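Local coordinates for protein aminopeptidase N (Francisella tularensis subsp. tularensis, PDB 5DLL) that is a zinc-dependent M1-family aminopeptidase that releases N-terminal amino acids, preferably alanine, from peptides and probably takes part in degrading intracellular peptides, at residues 19-24 with 146-151; 207-212 with 230-235; 499-504 with 526-531; 607-612 with 674-679. All blocks are in the same frame, centred on the assembly; numbering follows the deposited sequence.

Interaction 1: residues 19-24 with 146-151; sequences KDYKPS and RPDVMA
Arg146 and Asp148, paired with each other, meet Tyr21 and Lys22 of the 19-24 segment. Within their own type I turn, Arg146 to Val149, Arg146 NE lies 2.7 Å from Asp148 OD1 in a salt bridge that uses the syn lone pair of that oxygen. The other carboxylate oxygen faces the loop: Tyr21 OH donates to Asp148 OD2 at 2.7 Å, on the anti side and 23° out of the carboxylate plane. Arg146 NH2 donates to the carbonyl Lys22 O at 2.8 Å, with the acceptor near the guanidinium plane. A bend at chi3 (-72°) turns the guanidinium so that NE faces the aspartate, and NH2 bonds the loop carbonyl while keeping a weak second bond to Asp148 OD2. Bonds from both NE and NH2 should limit its rotation.

Ser24 CB covers one guanidinium face near its rim, 3.7 Å from Arg146 NH1, and also touches Val149 CG2 at 4.0 Å. The hydroxyl of Ser24 is engaged by Tyr26 O, and Arg323 makes a cation-pi contact with Tyr21.

The loop of this M1 N-terminal domain leads into strand 26-36 and the turn into strand 150-160, parallel neighbours in one mixed sheet; Val149 also packs on Leu27 and Ile28.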
# COMPACT_ATOMS: atom_id res chain seq x y z
N LYS A 19 6.86 7.62 -25.71
CA LYS A 19 6.56 8.05 -27.09
C LYS A 19 7.07 7.06 -28.15
O LYS A 19 6.64 7.12 -29.30
CB LYS A 19 7.13 9.44 -27.36
CG LYS A 19 8.65 9.49 -27.45
CD LYS A 19 9.17 10.90 -27.20
CE LYS A 19 10.67 10.99 -27.46
NZ LYS A 19 11.46 10.09 -26.57
N ASP A 20 7.98 6.17 -27.77
CA ASP A 20 8.48 5.13 -28.67
C ASP A 20 7.54 3.94 -28.86
O ASP A 20 7.83 3.06 -29.68
CB ASP A 20 9.85 4.61 -28.20
CG ASP A 20 10.94 5.66 -28.29
OD1 ASP A 20 10.76 6.66 -29.02
OD2 ASP A 20 11.99 5.47 -27.63
N TYR A 21 6.44 3.88 -28.11
CA TYR A 21 5.57 2.70 -28.16
C TYR A 21 5.11 2.41 -29.59
O TYR A 21 4.61 3.29 -30.29
CB TYR A 21 4.35 2.83 -27.24
CG TYR A 21 3.35 1.70 -27.44
CD1 TYR A 21 3.50 0.47 -26.79
CD2 TYR A 21 2.27 1.85 -28.32
CE1 TYR A 21 2.59 -0.57 -26.99
CE2 TYR A 21 1.37 0.81 -28.53
CZ TYR A 21 1.54 -0.39 -27.87
OH TYR A 21 0.63 -1.40 -28.09
N LYS A 22 5.32 1.16 -30.00
CA LYS A 22 4.74 0.62 -31.23
C LYS A 22 4.02 -0.67 -30.86
O LYS A 22 4.54 -1.46 -30.07
CB LYS A 22 5.83 0.30 -32.25
CG LYS A 22 6.18 1.43 -33.20
CD LYS A 22 7.20 0.96 -34.22
CE LYS A 22 7.73 2.10 -35.08
NZ LYS A 22 6.74 2.57 -36.09
N PRO A 23 2.81 -0.89 -31.42
CA PRO A 23 2.18 -2.18 -31.16
C PRO A 23 3.03 -3.31 -31.73
O PRO A 23 3.76 -3.12 -32.70
CB PRO A 23 0.84 -2.08 -31.90
CG PRO A 23 1.00 -0.98 -32.88
CD PRO A 23 1.99 -0.03 -32.28
N SER A 24 2.95 -4.49 -31.10
CA SER A 24 3.64 -5.67 -31.60
C SER A 24 3.19 -5.97 -33.03
O SER A 24 1.99 -5.91 -33.32
CB SER A 24 3.35 -6.86 -30.70
OG SER A 24 4.09 -8.00 -31.11
N ARG A 146 5.31 -9.11 -23.18
CA ARG A 146 4.86 -7.73 -23.05
C ARG A 146 3.35 -7.76 -22.80
O ARG A 146 2.65 -8.64 -23.32
CB ARG A 146 5.18 -6.92 -24.31
CG ARG A 146 4.66 -7.53 -25.60
CD ARG A 146 5.24 -6.85 -26.82
NE ARG A 146 4.70 -5.51 -27.04
CZ ARG A 146 5.09 -4.68 -28.00
NH1 ARG A 146 6.05 -5.03 -28.85
NH2 ARG A 146 4.53 -3.48 -28.12
N PRO A 147 2.84 -6.81 -22.01
CA PRO A 147 1.47 -6.90 -21.54
C PRO A 147 0.38 -6.63 -22.59
O PRO A 147 -0.77 -6.98 -22.35
CB PRO A 147 1.42 -5.86 -20.41
CG PRO A 147 2.43 -4.84 -20.79
CD PRO A 147 3.51 -5.58 -21.53
N ASP A 148 0.73 -6.02 -23.72
CA ASP A 148 -0.26 -5.76 -24.78
C ASP A 148 -0.47 -6.96 -25.71
O ASP A 148 -1.24 -6.88 -26.67
CB ASP A 148 0.07 -4.49 -25.59
CG ASP A 148 1.41 -4.55 -26.29
OD1 ASP A 148 2.30 -5.29 -25.83
OD2 ASP A 148 1.58 -3.84 -27.31
N VAL A 149 0.21 -8.07 -25.42
CA VAL A 149 -0.06 -9.33 -26.10
C VAL A 149 -0.71 -10.27 -25.09
O VAL A 149 -0.05 -10.72 -24.13
CB VAL A 149 1.22 -9.95 -26.67
CG1 VAL A 149 0.92 -11.29 -27.34
CG2 VAL A 149 1.86 -8.98 -27.65
N MET A 150 -2.00 -10.55 -25.30
CA MET A 150 -2.81 -11.35 -24.40
C MET A 150 -3.39 -12.55 -25.13
O MET A 150 -3.91 -12.42 -26.23
CB MET A 150 -3.97 -10.51 -23.86
CG MET A 150 -3.57 -9.25 -23.11
SD MET A 150 -4.99 -8.20 -22.78
CE MET A 150 -5.43 -7.88 -24.49
N ALA A 151 -3.31 -13.72 -24.49
CA ALA A 151 -3.68 -14.98 -25.12
C ALA A 151 -4.47 -15.89 -24.19
O ALA A 151 -4.38 -15.78 -22.97
CB ALA A 151 -2.44 -15.68 -25.60

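Interaction 2: residues 207-212 with 230-235; sequences ASIKDT and QDIDKC
Ile232 and Ile209 bury the most surface here, 79 and 63 Å², followed by Ala207 with 31 Å². They join the first strand of a beta-hairpin, 207-214 paired antiparallel with 220-227, to the connection that leads from the second strand into helix 236-253. Because strand 261-267 follows that helix and runs parallel to 220-227 beside it, the connection opens a beta-alpha-beta unit, with strand 207-214 at the border of the mixed sheet.

Ile232 is the central side chain. With CG1 anti to its backbone N (chi1 -162°), it sends its longer branch to Ile209 and its CG2 methyl to Ala207, where CG2 stands 4.1 Å from Ala207 CB. The two isoleucines slide past one another in opposite directions, overlapping along their flanks: Ile209 CG1 is 3.7 Å from Ile232 CG1 and 3.8 Å from Ile232 CD1. The same Ile232 CD1 lies 4.1 Å from the strand backbone at Ser208 C.

Alternation along the strand explains the selection, since Ala207 and Ile209 direct CB toward the connection while Ser208 between them directs its CB away. Ile209 also packs on His236 and Met239 of helix 236-253, and Asp211 forms a salt bridge with Lys243, so the same strand is held to the helix itself.

Cys235, the N-cap residue of that helix, closes the contact. Its N bonds to Ile232 O, and the Ile209 CD1 methyl sits over this turn, 3.5 Å from Ile232 O and 3.9 Å from Cys235 CB.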
# COMPACT_ATOMS: atom_id res chain seq x y z
N ALA A 207 -1.16 -28.61 2.18
CA ALA A 207 -2.48 -28.69 2.80
C ALA A 207 -3.40 -27.63 2.20
O ALA A 207 -2.94 -26.70 1.53
CB ALA A 207 -2.37 -28.50 4.31
N SER A 208 -4.70 -27.76 2.45
CA SER A 208 -5.68 -26.86 1.85
C SER A 208 -6.90 -26.61 2.73
O SER A 208 -7.29 -27.46 3.53
CB SER A 208 -6.14 -27.43 0.50
OG SER A 208 -6.79 -28.68 0.66
N ILE A 209 -7.48 -25.43 2.57
CA ILE A 209 -8.82 -25.12 3.05
C ILE A 209 -9.69 -24.92 1.81
O ILE A 209 -9.46 -23.99 1.03
CB ILE A 209 -8.86 -23.82 3.88
CG1 ILE A 209 -8.02 -23.97 5.16
CG2 ILE A 209 -10.29 -23.43 4.22
CD1 ILE A 209 -7.69 -22.65 5.82
N LYS A 210 -10.67 -25.80 1.62
CA LYS A 210 -11.60 -25.67 0.50
C LYS A 210 -12.98 -25.25 1.00
O LYS A 210 -13.44 -25.69 2.05
CB LYS A 210 -11.67 -26.99 -0.28
CG LYS A 210 -10.34 -27.39 -0.90
CD LYS A 210 -10.53 -28.23 -2.15
CE LYS A 210 -9.21 -28.55 -2.83
NZ LYS A 210 -8.41 -29.55 -2.07
N ASP A 211 -13.62 -24.37 0.23
CA ASP A 211 -14.91 -23.80 0.61
C ASP A 211 -15.61 -23.35 -0.68
O ASP A 211 -15.11 -23.61 -1.77
CB ASP A 211 -14.71 -22.62 1.57
CG ASP A 211 -15.93 -22.33 2.42
OD1 ASP A 211 -17.06 -22.70 2.04
OD2 ASP A 211 -15.76 -21.70 3.49
N THR A 212 -16.77 -22.70 -0.54
CA THR A 212 -17.59 -22.32 -1.70
C THR A 212 -18.17 -20.91 -1.57
O THR A 212 -18.31 -20.37 -0.47
CB THR A 212 -18.75 -23.33 -1.90
OG1 THR A 212 -18.32 -24.64 -1.52
CG2 THR A 212 -19.21 -23.35 -3.34
N GLN A 230 1.76 -26.66 8.67
CA GLN A 230 1.96 -25.84 9.87
C GLN A 230 1.39 -24.41 9.76
O GLN A 230 1.10 -23.78 10.78
CB GLN A 230 3.45 -25.80 10.26
CG GLN A 230 4.40 -25.25 9.20
CD GLN A 230 4.94 -26.32 8.25
OE1 GLN A 230 4.32 -27.37 8.04
NE2 GLN A 230 6.10 -26.04 7.66
N ASP A 231 1.22 -23.92 8.53
CA ASP A 231 0.69 -22.57 8.28
C ASP A 231 -0.83 -22.52 8.07
O ASP A 231 -1.45 -21.47 8.27
CB ASP A 231 1.39 -21.96 7.05
CG ASP A 231 2.88 -21.74 7.25
OD1 ASP A 231 3.31 -21.51 8.40
OD2 ASP A 231 3.63 -21.77 6.25
N ILE A 232 -1.43 -23.63 7.65
CA ILE A 232 -2.82 -23.64 7.16
C ILE A 232 -3.87 -23.24 8.23
O ILE A 232 -4.88 -22.60 7.90
CB ILE A 232 -3.18 -25.00 6.49
CG1 ILE A 232 -4.42 -24.87 5.60
CG2 ILE A 232 -3.38 -26.10 7.53
CD1 ILE A 232 -4.29 -23.90 4.44
N ASP A 233 -3.62 -23.60 9.49
CA ASP A 233 -4.55 -23.30 10.58
C ASP A 233 -4.77 -21.80 10.81
O ASP A 233 -5.79 -21.41 11.38
CB ASP A 233 -4.08 -23.96 11.89
CG ASP A 233 -4.23 -25.47 11.88
OD1 ASP A 233 -4.65 -26.04 10.85
OD2 ASP A 233 -3.91 -26.10 12.92
N LYS A 234 -3.83 -20.97 10.37
CA LYS A 234 -3.94 -19.52 10.52
C LYS A 234 -4.40 -18.84 9.22
O LYS A 234 -4.26 -17.63 9.08
CB LYS A 234 -2.60 -18.94 10.99
CG LYS A 234 -2.05 -19.54 12.28
CD LYS A 234 -1.07 -20.69 12.02
CE LYS A 234 -0.63 -21.36 13.32
NZ LYS A 234 -1.66 -22.27 13.90
N CYS A 235 -4.96 -19.61 8.29
CA CYS A 235 -5.44 -19.08 7.01
C CYS A 235 -6.97 -19.01 6.91
O CYS A 235 -7.50 -18.81 5.82
CB CYS A 235 -4.88 -19.91 5.85
SG CYS A 235 -3.10 -19.71 5.56

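Interaction 3: residues 499-504 with 526-531; sequences MGLINP and ENIAAK
Pro504 presents one corner of its ring to the Ala530 methyl: CD is 3.4 Å from Ala530 CB and CG follows at 3.9 Å. Ala530 directs CB toward the opposite segment, whereas the CB of Pro504 is turned to the side, leaving CD, the ring carbon bonded to nitrogen, and CG beyond it to make the touch. Asn503 joins from beside the proline, its CB 4.3 Å from Ala530 CB; this is also where the two backbones draw nearest, Asn503 CA and Ala530 CA being 6.0 Å apart. The amide end of Asn503 serves its own turn, OD1 accepting from Gly506 N.

Farther up the strand, Leu501 and Ile528 each direct CB toward the other segment but meet only through their methyl ends, CD1 to CD1 at 4.4 Å. Leu501 also packs on Ala510 and Ala534 in the flanking strands.

These residues belong to the Ig-like domain, where the end of strand 495-502 faces the connection from strand 520-525 to strand 533-535, a link between its two sheets. The side-chain contacts are apolar and only 170 Å² is buried, so the segments meet by modest van der Waals packing, without a directional bond.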
# COMPACT_ATOMS: atom_id res chain seq x y z
N MET A 499 -17.04 21.00 -0.98
CA MET A 499 -17.14 22.10 -0.02
C MET A 499 -18.55 22.32 0.55
O MET A 499 -19.52 21.71 0.11
CB MET A 499 -16.62 23.39 -0.66
CG MET A 499 -17.26 23.76 -1.99
SD MET A 499 -18.77 24.73 -1.86
CE MET A 499 -18.13 26.30 -1.30
N GLY A 500 -18.60 23.19 1.55
CA GLY A 500 -19.85 23.65 2.15
C GLY A 500 -19.61 24.95 2.88
O GLY A 500 -18.46 25.38 3.04
N LEU A 501 -20.68 25.60 3.31
CA LEU A 501 -20.58 26.81 4.12
C LEU A 501 -21.25 26.56 5.46
O LEU A 501 -22.25 25.85 5.54
CB LEU A 501 -21.24 28.00 3.42
CG LEU A 501 -20.60 28.45 2.10
CD1 LEU A 501 -21.38 29.61 1.51
CD2 LEU A 501 -19.14 28.84 2.30
N ILE A 502 -20.67 27.13 6.52
CA ILE A 502 -21.21 27.00 7.86
C ILE A 502 -21.46 28.40 8.43
O ILE A 502 -20.51 29.16 8.65
CB ILE A 502 -20.25 26.21 8.78
CG1 ILE A 502 -19.65 25.00 8.04
CG2 ILE A 502 -20.96 25.74 10.04
CD1 ILE A 502 -18.64 24.22 8.86
N ASN A 503 -22.72 28.74 8.64
CA ASN A 503 -23.08 30.04 9.24
C ASN A 503 -22.91 29.99 10.77
O ASN A 503 -22.66 28.92 11.33
CB ASN A 503 -24.51 30.45 8.82
CG ASN A 503 -25.58 29.48 9.30
OD1 ASN A 503 -25.29 28.45 9.91
ND2 ASN A 503 -26.83 29.81 9.00
N PRO A 504 -23.03 31.15 11.47
CA PRO A 504 -22.79 31.16 12.92
C PRO A 504 -23.74 30.27 13.73
O PRO A 504 -23.42 29.90 14.86
CB PRO A 504 -23.00 32.64 13.30
CG PRO A 504 -22.78 33.39 12.03
CD PRO A 504 -23.32 32.50 10.96
N GLU A 526 -24.86 33.85 -3.62
CA GLU A 526 -25.86 34.85 -3.24
C GLU A 526 -26.76 34.34 -2.11
O GLU A 526 -26.77 33.15 -1.79
CB GLU A 526 -26.70 35.24 -4.45
CG GLU A 526 -25.89 35.89 -5.56
CD GLU A 526 -26.55 35.78 -6.92
OE1 GLU A 526 -27.80 35.90 -7.00
OE2 GLU A 526 -25.83 35.56 -7.92
N ASN A 527 -27.50 35.27 -1.51
CA ASN A 527 -28.46 34.96 -0.44
C ASN A 527 -27.83 34.32 0.80
O ASN A 527 -28.39 33.38 1.37
CB ASN A 527 -29.60 34.09 -0.97
CG ASN A 527 -30.21 34.64 -2.24
OD1 ASN A 527 -29.62 34.54 -3.32
ND2 ASN A 527 -31.40 35.22 -2.13
N ILE A 528 -26.68 34.84 1.20
CA ILE A 528 -25.99 34.38 2.40
C ILE A 528 -26.15 35.42 3.50
O ILE A 528 -25.48 36.45 3.50
CB ILE A 528 -24.49 34.11 2.11
CG1 ILE A 528 -24.34 33.10 0.97
CG2 ILE A 528 -23.78 33.63 3.37
CD1 ILE A 528 -25.12 31.81 1.14
N ALA A 529 -27.06 35.13 4.43
CA ALA A 529 -27.46 36.09 5.46
C ALA A 529 -26.36 36.41 6.47
O ALA A 529 -26.37 37.49 7.07
CB ALA A 529 -28.70 35.58 6.19
N ALA A 530 -25.42 35.48 6.67
CA ALA A 530 -24.38 35.64 7.68
C ALA A 530 -22.99 35.33 7.12
O ALA A 530 -22.84 34.40 6.32
CB ALA A 530 -24.68 34.75 8.87
N LYS A 531 -21.99 36.10 7.55
CA LYS A 531 -20.58 35.87 7.17
C LYS A 531 -20.13 34.48 7.60
O LYS A 531 -19.87 34.25 8.79
CB LYS A 531 -19.67 36.94 7.80
CG LYS A 531 -18.17 36.68 7.62
CD LYS A 531 -17.34 37.83 8.14
CE LYS A 531 -17.17 38.94 7.11
NZ LYS A 531 -16.15 38.59 6.08

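Interaction 4: residues 607-612 with 674-679; sequences LISNAL and RKLKGV
Ser609 directs CB toward helix 674-679 and has the largest share of the buried surface, 84 Å². Its CB lies 3.7 Å from Val679 CG2, which is also 3.6 Å from the backbone Ser609 O. From CB, chi1 of -43° sets OG anti to the carbonyl carbon, against the backbone N and CA of Leu676. OG stands 3.1 Å from Leu676 N, but the angle is too poor for a hydrogen bond; Lys675 CG and Leu676 CB are its further neighbours. The polar partner of this hydroxyl is Lys605 O, one turn back on its own helix.

Beside the serine, Leu676 CD1 reaches Ile608 CG2 at 3.5 Å, the two side chains crossing at a slant, while Leu612 CB approaches Val679 CG1 at 4.4 Å. The short helical segments run nearly parallel, crossing at 26° with axes 8.6 Å apart, in the helical C-terminal domain, probably built of ARM-like repeats. Leu676 packs further on Val654 and Cys658, and Leu612 on Phe594.

The small serine lets the backbones close to 4.8 Å between Ser609 CA and Leu676 CA. With its hydroxyl bonded inside its own helix, cohesion rests on van der Waals packing, largely of apolar side chains round the serine.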
# COMPACT_ATOMS: atom_id res chain seq x y z
N LEU A 607 -13.01 7.45 14.57
CA LEU A 607 -12.73 8.82 14.11
C LEU A 607 -12.44 9.74 15.30
O LEU A 607 -11.56 10.60 15.22
CB LEU A 607 -13.91 9.36 13.29
CG LEU A 607 -14.03 10.87 13.09
CD1 LEU A 607 -12.87 11.42 12.28
CD2 LEU A 607 -15.36 11.19 12.44
N ILE A 608 -13.19 9.57 16.38
CA ILE A 608 -12.93 10.29 17.63
C ILE A 608 -11.49 10.02 18.10
O ILE A 608 -10.75 10.95 18.43
CB ILE A 608 -13.94 9.91 18.74
CG1 ILE A 608 -15.34 10.45 18.39
CG2 ILE A 608 -13.52 10.48 20.08
CD1 ILE A 608 -16.46 9.92 19.26
N SER A 609 -11.09 8.75 18.10
CA SER A 609 -9.73 8.34 18.50
C SER A 609 -8.62 9.04 17.70
O SER A 609 -7.58 9.37 18.26
CB SER A 609 -9.57 6.83 18.38
OG SER A 609 -10.71 6.15 18.87
N ASN A 610 -8.84 9.23 16.40
CA ASN A 610 -7.86 9.89 15.53
C ASN A 610 -7.78 11.39 15.79
O ASN A 610 -6.69 11.96 15.83
CB ASN A 610 -8.16 9.65 14.05
CG ASN A 610 -7.27 8.58 13.43
OD1 ASN A 610 -6.64 8.80 12.40
ND2 ASN A 610 -7.20 7.42 14.07
N ALA A 611 -8.94 12.02 15.95
CA ALA A 611 -9.02 13.46 16.19
C ALA A 611 -8.48 13.85 17.56
O ALA A 611 -7.89 14.93 17.71
CB ALA A 611 -10.45 13.94 16.02
N LEU A 612 -8.66 12.98 18.55
CA LEU A 612 -8.23 13.28 19.92
C LEU A 612 -6.76 12.95 20.20
O LEU A 612 -6.21 13.41 21.21
CB LEU A 612 -9.14 12.57 20.94
CG LEU A 612 -10.60 13.02 21.04
CD1 LEU A 612 -11.27 12.30 22.21
CD2 LEU A 612 -10.77 14.52 21.20
N ARG A 674 -12.46 -0.25 21.18
CA ARG A 674 -11.14 -0.65 21.68
C ARG A 674 -10.03 0.37 21.46
O ARG A 674 -9.07 0.42 22.23
CB ARG A 674 -10.70 -1.98 21.05
CG ARG A 674 -11.17 -3.22 21.79
CD ARG A 674 -10.51 -4.47 21.24
NE ARG A 674 -10.99 -4.79 19.89
CZ ARG A 674 -12.09 -5.49 19.61
NH1 ARG A 674 -12.86 -5.97 20.59
NH2 ARG A 674 -12.43 -5.71 18.35
N LYS A 675 -10.14 1.17 20.40
CA LYS A 675 -9.09 2.16 20.14
C LYS A 675 -9.35 3.48 20.85
O LYS A 675 -8.40 4.10 21.33
CB LYS A 675 -8.82 2.34 18.65
CG LYS A 675 -10.00 2.75 17.78
CD LYS A 675 -9.57 2.86 16.33
CE LYS A 675 -9.18 1.51 15.74
NZ LYS A 675 -8.91 1.58 14.28
N LEU A 676 -10.61 3.90 20.96
CA LEU A 676 -10.93 5.05 21.81
C LEU A 676 -10.59 4.73 23.26
O LEU A 676 -10.07 5.59 23.99
CB LEU A 676 -12.41 5.45 21.71
CG LEU A 676 -12.77 6.70 22.53
CD1 LEU A 676 -12.02 7.91 22.01
CD2 LEU A 676 -14.27 6.97 22.54
N LYS A 677 -10.88 3.50 23.67
CA LYS A 677 -10.46 3.00 24.98
C LYS A 677 -8.95 3.18 25.17
O LYS A 677 -8.50 3.61 26.23
CB LYS A 677 -10.85 1.53 25.13
CG LYS A 677 -10.26 0.87 26.37
CD LYS A 677 -10.87 -0.49 26.66
CE LYS A 677 -10.63 -1.48 25.54
NZ LYS A 677 -10.80 -2.87 26.02
N GLY A 678 -8.17 2.83 24.14
CA GLY A 678 -6.72 2.97 24.17
C GLY A 678 -6.25 4.41 24.22
O GLY A 678 -5.30 4.73 24.94
N VAL A 679 -6.89 5.28 23.44
CA VAL A 679 -6.57 6.71 23.46
C VAL A 679 -6.80 7.29 24.85
O VAL A 679 -5.97 8.03 25.37
CB VAL A 679 -7.41 7.51 22.44
CG1 VAL A 679 -7.22 9.02 22.63
CG2 VAL A 679 -7.03 7.10 21.02

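How the interactions relate
Interaction 4 is the most buried and joins two helices; the other three are partly buried and involve loops or connections. Interaction 1 alone has hydrogen bonds between its segments, made by a charged pair that lies within one of them, where most of the touching residues are partly exposed; interactions 2 and 3 are apolar, and 4 is mostly so, with a serine hydroxyl bonded within its own helix. Interactions 2 and 3 both set a strand against a connection, yet they belong to different sheets, with centres 57 Å apart. No two contacts touch: even 499-504/526-531 and 607-612/674-679, the closest pair, keep about 14 Å between nearest atoms, so the four are separate local contacts.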